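N-acetylmuramoyl-L-alanine amidase (Clostridium intestinale URNW, PDB 6SRT) probably cleaves the amide bond between N-acetylmuramic acid and L-alanine in bacterial peptidoglycan, as a zinc-binding endolysin of the amidase 2 family. Local coordinates at residues Phe75-Glu89 and Gln120-Leu132. Residues are numbered along the deposited sequence; the frame is centred on the assembly and turned at random.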
loop_
_atom_site.group_PDB
_atom_site.type_symbol
_atom_site.label_atom_id
_atom_site.label_comp_id
_atom_site.label_asym_id
_atom_site.label_seq_id
_atom_site.Cartn_x
_atom_site.Cartn_y
_atom_site.Cartn_z
ATOM N N PHE A 75 -2.735 -3.091 1.086
ATOM C CA PHE A 75 -2.967 -3.514 -0.309
ATOM C C PHE A 75 -1.588 -3.699 -0.958
ATOM O O PHE A 75 -0.641 -2.944 -0.717
ATOM C CB PHE A 75 -3.732 -2.447 -1.098
ATOM C CG PHE A 75 -5.084 -2.175 -0.500
ATOM C CD1 PHE A 75 -6.159 -2.978 -0.776
ATOM C CD2 PHE A 75 -5.234 -1.096 0.414
ATOM C CE1 PHE A 75 -7.391 -2.732 -0.181
ATOM C CE2 PHE A 75 -6.435 -0.870 1.039
ATOM C CZ PHE A 75 -7.504 -1.688 0.727
ATOM N N TYR A 76 -1.568 -4.641 -1.906
ATOM C CA TYR A 76 -0.369 -4.981 -2.720
ATOM C C TYR A 76 -0.812 -5.105 -4.178
ATOM O O TYR A 76 -1.697 -5.931 -4.472
ATOM C CB TYR A 76 0.235 -6.287 -2.185
ATOM C CG TYR A 76 1.325 -6.858 -3.041
ATOM C CD1 TYR A 76 2.349 -6.061 -3.538
ATOM C CD2 TYR A 76 1.394 -8.219 -3.328
ATOM C CE1 TYR A 76 3.351 -6.594 -4.341
ATOM C CE2 TYR A 76 2.398 -8.781 -4.086
ATOM C CZ TYR A 76 3.416 -7.977 -4.544
ATOM O OH TYR A 76 4.439 -8.456 -5.312
ATOM N N ILE A 77 -0.214 -4.304 -5.022
ATOM C CA ILE A 77 -0.588 -4.199 -6.441
ATOM C C ILE A 77 0.515 -4.854 -7.234
ATOM O O ILE A 77 1.656 -4.295 -7.344
ATOM C CB ILE A 77 -0.856 -2.759 -6.869
ATOM C CG1 ILE A 77 -1.853 -2.093 -5.921
ATOM C CG2 ILE A 77 -1.332 -2.779 -8.295
ATOM C CD1 ILE A 77 -2.165 -0.697 -6.277
ATOM N N ARG A 78 0.246 -5.965 -7.893
ATOM C CA ARG A 78 1.228 -6.686 -8.731
ATOM C C ARG A 78 1.317 -6.034 -10.102
ATOM O O ARG A 78 0.519 -5.157 -10.484
ATOM C CB ARG A 78 0.883 -8.172 -8.742
ATOM C CG ARG A 78 1.154 -8.803 -7.381
ATOM C CD ARG A 78 1.406 -10.297 -7.484
ATOM N NE ARG A 78 2.672 -10.531 -8.122
ATOM C CZ ARG A 78 3.271 -11.711 -8.235
ATOM N NH1 ARG A 78 2.630 -12.815 -7.900
ATOM N NH2 ARG A 78 4.433 -11.777 -8.835
ATOM N N LYS A 79 2.330 -6.451 -10.852
ATOM C CA LYS A 79 2.641 -5.832 -12.157
ATOM C C LYS A 79 1.473 -5.896 -13.117
ATOM O O LYS A 79 1.335 -4.941 -13.920
ATOM C CB LYS A 79 3.909 -6.461 -12.755
ATOM C CG LYS A 79 5.195 -5.900 -12.079
ATOM C CD LYS A 79 6.366 -6.200 -12.821
ATOM C CE LYS A 79 7.694 -5.824 -12.281
ATOM N NZ LYS A 79 7.872 -4.595 -11.523
ATOM N N ASP A 80 0.662 -6.920 -13.047
ATOM C CA ASP A 80 -0.518 -6.993 -13.940
ATOM C C ASP A 80 -1.684 -6.140 -13.478
ATOM O O ASP A 80 -2.721 -6.200 -14.118
ATOM C CB ASP A 80 -0.878 -8.461 -14.187
ATOM C CG ASP A 80 -1.422 -9.162 -12.967
ATOM O OD1 ASP A 80 -1.582 -8.503 -11.911
ATOM O OD2 ASP A 80 -1.823 -10.327 -13.159
ATOM N N GLY A 81 -1.546 -5.396 -12.401
ATOM C CA GLY A 81 -2.590 -4.517 -11.864
ATOM C C GLY A 81 -3.446 -5.199 -10.815
ATOM O O GLY A 81 -4.284 -4.510 -10.228
ATOM N N THR A 82 -3.253 -6.480 -10.545
ATOM C CA THR A 82 -4.102 -7.153 -9.541
ATOM C C THR A 82 -3.854 -6.527 -8.178
ATOM O O THR A 82 -2.697 -6.394 -7.769
ATOM C CB THR A 82 -3.823 -8.658 -9.488
ATOM O OG1 THR A 82 -4.021 -9.210 -10.814
ATOM C CG2 THR A 82 -4.792 -9.319 -8.516
ATOM N N ILE A 83 -4.952 -6.201 -7.518
ATOM C CA ILE A 83 -4.914 -5.595 -6.163
ATOM C C ILE A 83 -5.212 -6.723 -5.192
ATOM O O ILE A 83 -6.332 -7.230 -5.157
ATOM C CB ILE A 83 -5.867 -4.434 -5.988
ATOM C CG1 ILE A 83 -5.699 -3.329 -7.027
ATOM C CG2 ILE A 83 -5.742 -3.940 -4.557
ATOM C CD1 ILE A 83 -6.894 -2.430 -7.070
ATOM N N TYR A 84 -4.258 -7.064 -4.348
ATOM C CA TYR A 84 -4.460 -8.024 -3.276
ATOM C C TYR A 84 -4.629 -7.303 -1.962
ATOM O O TYR A 84 -3.896 -6.390 -1.601
ATOM C CB TYR A 84 -3.265 -8.947 -3.104
ATOM C CG TYR A 84 -3.075 -9.843 -4.287
ATOM C CD1 TYR A 84 -3.800 -10.990 -4.467
ATOM C CD2 TYR A 84 -2.206 -9.486 -5.307
ATOM C CE1 TYR A 84 -3.551 -11.867 -5.525
ATOM C CE2 TYR A 84 -2.045 -10.283 -6.438
ATOM C CZ TYR A 84 -2.710 -11.489 -6.568
ATOM O OH TYR A 84 -2.513 -12.305 -7.652
ATOM N N ARG A 85 -5.603 -7.753 -1.183
ATOM C CA ARG A 85 -5.744 -7.326 0.212
ATOM C C ARG A 85 -4.554 -7.877 1.008
ATOM O O ARG A 85 -4.205 -9.038 0.851
ATOM C CB ARG A 85 -7.057 -7.788 0.819
ATOM C CG ARG A 85 -7.317 -6.957 2.054
ATOM C CD ARG A 85 -8.498 -6.691 2.684
ATOM N NE ARG A 85 -9.590 -6.487 1.820
ATOM C CZ ARG A 85 -10.170 -5.330 1.627
ATOM N NH1 ARG A 85 -9.669 -4.191 2.076
ATOM N NH2 ARG A 85 -11.284 -5.311 0.918
ATOM N N GLY A 86 -4.076 -7.038 1.927
ATOM C CA GLY A 86 -3.108 -7.458 2.948
ATOM C C GLY A 86 -3.770 -7.413 4.321
ATOM O O GLY A 86 -4.680 -8.175 4.618
ATOM N N ARG A 87 -3.298 -6.479 5.133
ATOM C CA ARG A 87 -3.991 -6.222 6.438
ATOM C C ARG A 87 -5.430 -5.878 6.200
ATOM O O ARG A 87 -5.750 -5.177 5.244
ATOM C CB ARG A 87 -3.588 -4.948 7.168
ATOM C CG ARG A 87 -2.151 -5.042 7.597
ATOM C CD ARG A 87 -1.977 -5.765 8.904
ATOM N NE ARG A 87 -0.617 -6.134 9.103
ATOM C CZ ARG A 87 0.115 -5.935 10.190
ATOM N NH1 ARG A 87 -0.301 -5.188 11.203
ATOM N NH2 ARG A 87 1.268 -6.571 10.266
ATOM N N PRO A 88 -6.304 -6.302 7.120
ATOM C CA PRO A 88 -7.690 -5.866 7.049
ATOM C C PRO A 88 -7.740 -4.333 6.993
ATOM O O PRO A 88 -6.932 -3.608 7.563
ATOM C CB PRO A 88 -8.330 -6.404 8.338
ATOM C CG PRO A 88 -7.481 -7.624 8.671
ATOM C CD PRO A 88 -6.079 -7.188 8.288
ATOM N N GLU A 89 -8.766 -3.846 6.286
ATOM C CA GLU A 89 -8.926 -2.420 5.965
ATOM C C GLU A 89 -9.104 -1.597 7.220
ATOM O O GLU A 89 -8.856 -0.374 7.179
ATOM C CB GLU A 89 -10.058 -2.218 4.987
ATOM C CG GLU A 89 -9.925 -0.940 4.187
ATOM C CD GLU A 89 -11.044 -0.856 3.158
ATOM O OE1 GLU A 89 -10.964 -1.570 2.132
ATOM O OE2 GLU A 89 -12.019 -0.076 3.383
ATOM N N GLN A 120 -0.908 -0.942 -15.926
ATOM C CA GLN A 120 -1.930 -1.610 -15.113
ATOM C C GLN A 120 -1.784 -1.273 -13.632
ATOM O O GLN A 120 -2.777 -1.048 -12.920
ATOM C CB GLN A 120 -1.937 -3.132 -15.296
ATOM C CG GLN A 120 -2.177 -3.562 -16.716
ATOM C CD GLN A 120 -0.859 -3.827 -17.416
ATOM O OE1 GLN A 120 0.173 -3.109 -17.397
ATOM N NE2 GLN A 120 -0.797 -5.052 -17.881
ATOM N N GLN A 121 -0.549 -1.164 -13.168
ATOM C CA GLN A 121 -0.317 -0.677 -11.800
ATOM C C GLN A 121 -0.807 0.744 -11.622
ATOM O O GLN A 121 -1.441 1.051 -10.610
ATOM C CB GLN A 121 1.181 -0.777 -11.387
ATOM C CG GLN A 121 1.609 -2.198 -11.053
ATOM C CD GLN A 121 3.092 -2.323 -10.776
ATOM O OE1 GLN A 121 3.906 -1.750 -11.535
ATOM N NE2 GLN A 121 3.419 -3.085 -9.729
ATOM N N MET A 122 -0.545 1.606 -12.591
ATOM C CA MET A 122 -1.004 3.004 -12.502
ATOM C C MET A 122 -2.539 3.018 -12.387
ATOM O O MET A 122 -3.081 3.767 -11.565
ATOM C CB MET A 122 -0.503 3.800 -13.702
ATOM C CG MET A 122 -0.676 5.289 -13.551
ATOM S SD MET A 122 0.328 5.975 -12.241
ATOM C CE MET A 122 -0.110 7.698 -12.456
ATOM N N THR A 123 -3.220 2.303 -13.270
ATOM C CA THR A 123 -4.698 2.247 -13.261
ATOM C C THR A 123 -5.186 1.821 -11.881
ATOM O O THR A 123 -6.110 2.463 -11.345
ATOM C CB THR A 123 -5.198 1.304 -14.402
ATOM O OG1 THR A 123 -4.799 1.845 -15.657
ATOM C CG2 THR A 123 -6.688 1.069 -14.284
ATOM N N SER A 124 -4.601 0.759 -11.356
ATOM C CA SER A 124 -5.006 0.229 -10.044
ATOM C C SER A 124 -4.652 1.244 -8.944
ATOM O O SER A 124 -5.462 1.434 -7.975
ATOM C CB SER A 124 -4.436 -1.114 -9.801
ATOM O OG SER A 124 -5.033 -2.014 -10.682
ATOM N N LEU A 125 -3.484 1.879 -8.983
ATOM C CA LEU A 125 -3.099 2.862 -7.960
ATOM C C LEU A 125 -4.140 3.969 -7.925
ATOM O O LEU A 125 -4.546 4.431 -6.823
ATOM C CB LEU A 125 -1.704 3.445 -8.250
ATOM C CG LEU A 125 -0.563 2.523 -7.813
ATOM C CD1 LEU A 125 0.695 2.851 -8.539
ATOM C CD2 LEU A 125 -0.360 2.597 -6.283
ATOM N N ILE A 126 -4.571 4.498 -9.049
ATOM C CA ILE A 126 -5.540 5.599 -9.067
ATOM C C ILE A 126 -6.879 5.099 -8.540
ATOM O O ILE A 126 -7.507 5.805 -7.714
ATOM C CB ILE A 126 -5.667 6.188 -10.477
ATOM C CG1 ILE A 126 -4.353 6.760 -10.970
ATOM C CG2 ILE A 126 -6.758 7.238 -10.554
ATOM C CD1 ILE A 126 -3.733 7.767 -10.097
ATOM N N ALA A 127 -7.354 3.969 -9.034
ATOM C CA ALA A 127 -8.690 3.505 -8.649
ATOM C C ALA A 127 -8.711 3.199 -7.151
ATOM O O ALA A 127 -9.694 3.565 -6.449
ATOM C CB ALA A 127 -9.087 2.322 -9.445
ATOM N N LEU A 128 -7.714 2.533 -6.641
ATOM C CA LEU A 128 -7.698 2.154 -5.235
ATOM C C LEU A 128 -7.529 3.409 -4.368
ATOM O O LEU A 128 -8.210 3.529 -3.314
ATOM C CB LEU A 128 -6.503 1.225 -4.983
ATOM C CG LEU A 128 -6.300 0.806 -3.527
ATOM C CD1 LEU A 128 -7.452 0.009 -2.981
ATOM C CD2 LEU A 128 -4.999 0.001 -3.395
ATOM N N SER A 129 -6.649 4.314 -4.756
ATOM C CA SER A 129 -6.480 5.538 -3.944
ATOM C C SER A 129 -7.798 6.338 -3.889
ATOM O O SER A 129 -8.160 6.778 -2.793
ATOM C CB SER A 129 -5.352 6.377 -4.482
ATOM O OG SER A 129 -4.105 5.689 -4.481
ATOM N N ARG A 130 -8.448 6.531 -5.011
ATOM C CA ARG A 130 -9.686 7.305 -5.001
ATOM C C ARG A 130 -10.745 6.616 -4.132
ATOM O O ARG A 130 -11.493 7.249 -3.384
ATOM C CB ARG A 130 -10.159 7.577 -6.413
ATOM C CG ARG A 130 -11.534 8.251 -6.535
ATOM C CD ARG A 130 -11.676 9.489 -5.700
ATOM N NE ARG A 130 -10.661 10.529 -5.964
ATOM C CZ ARG A 130 -10.350 11.514 -5.139
ATOM N NH1 ARG A 130 -10.961 11.601 -3.939
ATOM N NH2 ARG A 130 -9.478 12.446 -5.478
ATOM N N TYR A 131 -10.826 5.294 -4.218
ATOM C CA TYR A 131 -11.737 4.526 -3.360
ATOM C C TYR A 131 -11.496 4.830 -1.871
ATOM O O TYR A 131 -12.449 5.137 -1.118
ATOM C CB TYR A 131 -11.614 3.027 -3.648
ATOM C CG TYR A 131 -12.112 2.141 -2.523
ATOM C CD1 TYR A 131 -13.451 1.936 -2.226
ATOM C CD2 TYR A 131 -11.173 1.404 -1.797
ATOM C CE1 TYR A 131 -13.837 1.124 -1.136
ATOM C CE2 TYR A 131 -11.509 0.620 -0.752
ATOM C CZ TYR A 131 -12.830 0.440 -0.457
ATOM O OH TYR A 131 -13.143 -0.371 0.602
ATOM N N LEU A 132 -10.241 4.754 -1.438
ATOM C CA LEU A 132 -9.915 5.025 -0.037
ATOM C C LEU A 132 -10.136 6.471 0.335
ATOM O O LEU A 132 -10.592 6.756 1.448
ATOM C CB LEU A 132 -8.472 4.601 0.246
ATOM C CG LEU A 132 -8.169 3.104 0.118
ATOM C CD1 LEU A 132 -6.666 2.874 0.197
ATOM C CD2 LEU A 132 -8.893 2.279 1.164
HETATM O O HOH W 1 6.502 -2.374 -12.595
HETATM O O HOH W 2 -13.026 -3.142 0.666
#
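L128 swings its CG to the far side from its own amide nitrogen (chi1 176°) and reaches from the helix to F75, whose CG stands opposite its carbonyl carbon (chi1 -61°) and whose ring turns one face to the leucine. L128 CD1 sits over the ring centre in a CH-pi contact, 3.8 Å from the centroid, while L128 CD2 packs 3.6 Å from F75 CB. L132 CD1 meets the same ring obliquely at CE2. Further along, I77 CD1 touches L125 CD2, and S124 CB rests against both I77 CG2 and I83 CG1, 3.8 Å from each.

Polar bonds tie the turn and the end of strand 75-77 to the first turns of the 120-132 segment. S124 OG donates to G81 O at 2.6 Å, in the carbonyl plane on a lone pair. The extended Q121 brings NE2 to I77 O (3.2 Å), above the carbonyl plane but close to its own amide plane; its OE1 receives a bond from a water that also accepts from K79 NZ, and Q121 has a further polar partner in E109. K79 NZ is also held by E115 and N52. G81 passes closely beside Q120, and D80 OD1 closes an Asx turn onto T82 N.

At the other end, E89 OE1 takes R85 NH1 in a salt bridge (2.9 Å) and lies at the edge of the Y131 ring; E89 OE2 is held by K135 and Y136. This is sheet-on-helix packing of the amidase fold: the antiparallel hairpin 75-77/83-85, flanked by strands 103-108 and 24-25, lies against helix 119-136, with I106 touching both I77 and L128 and helix 159-165 contacting M122.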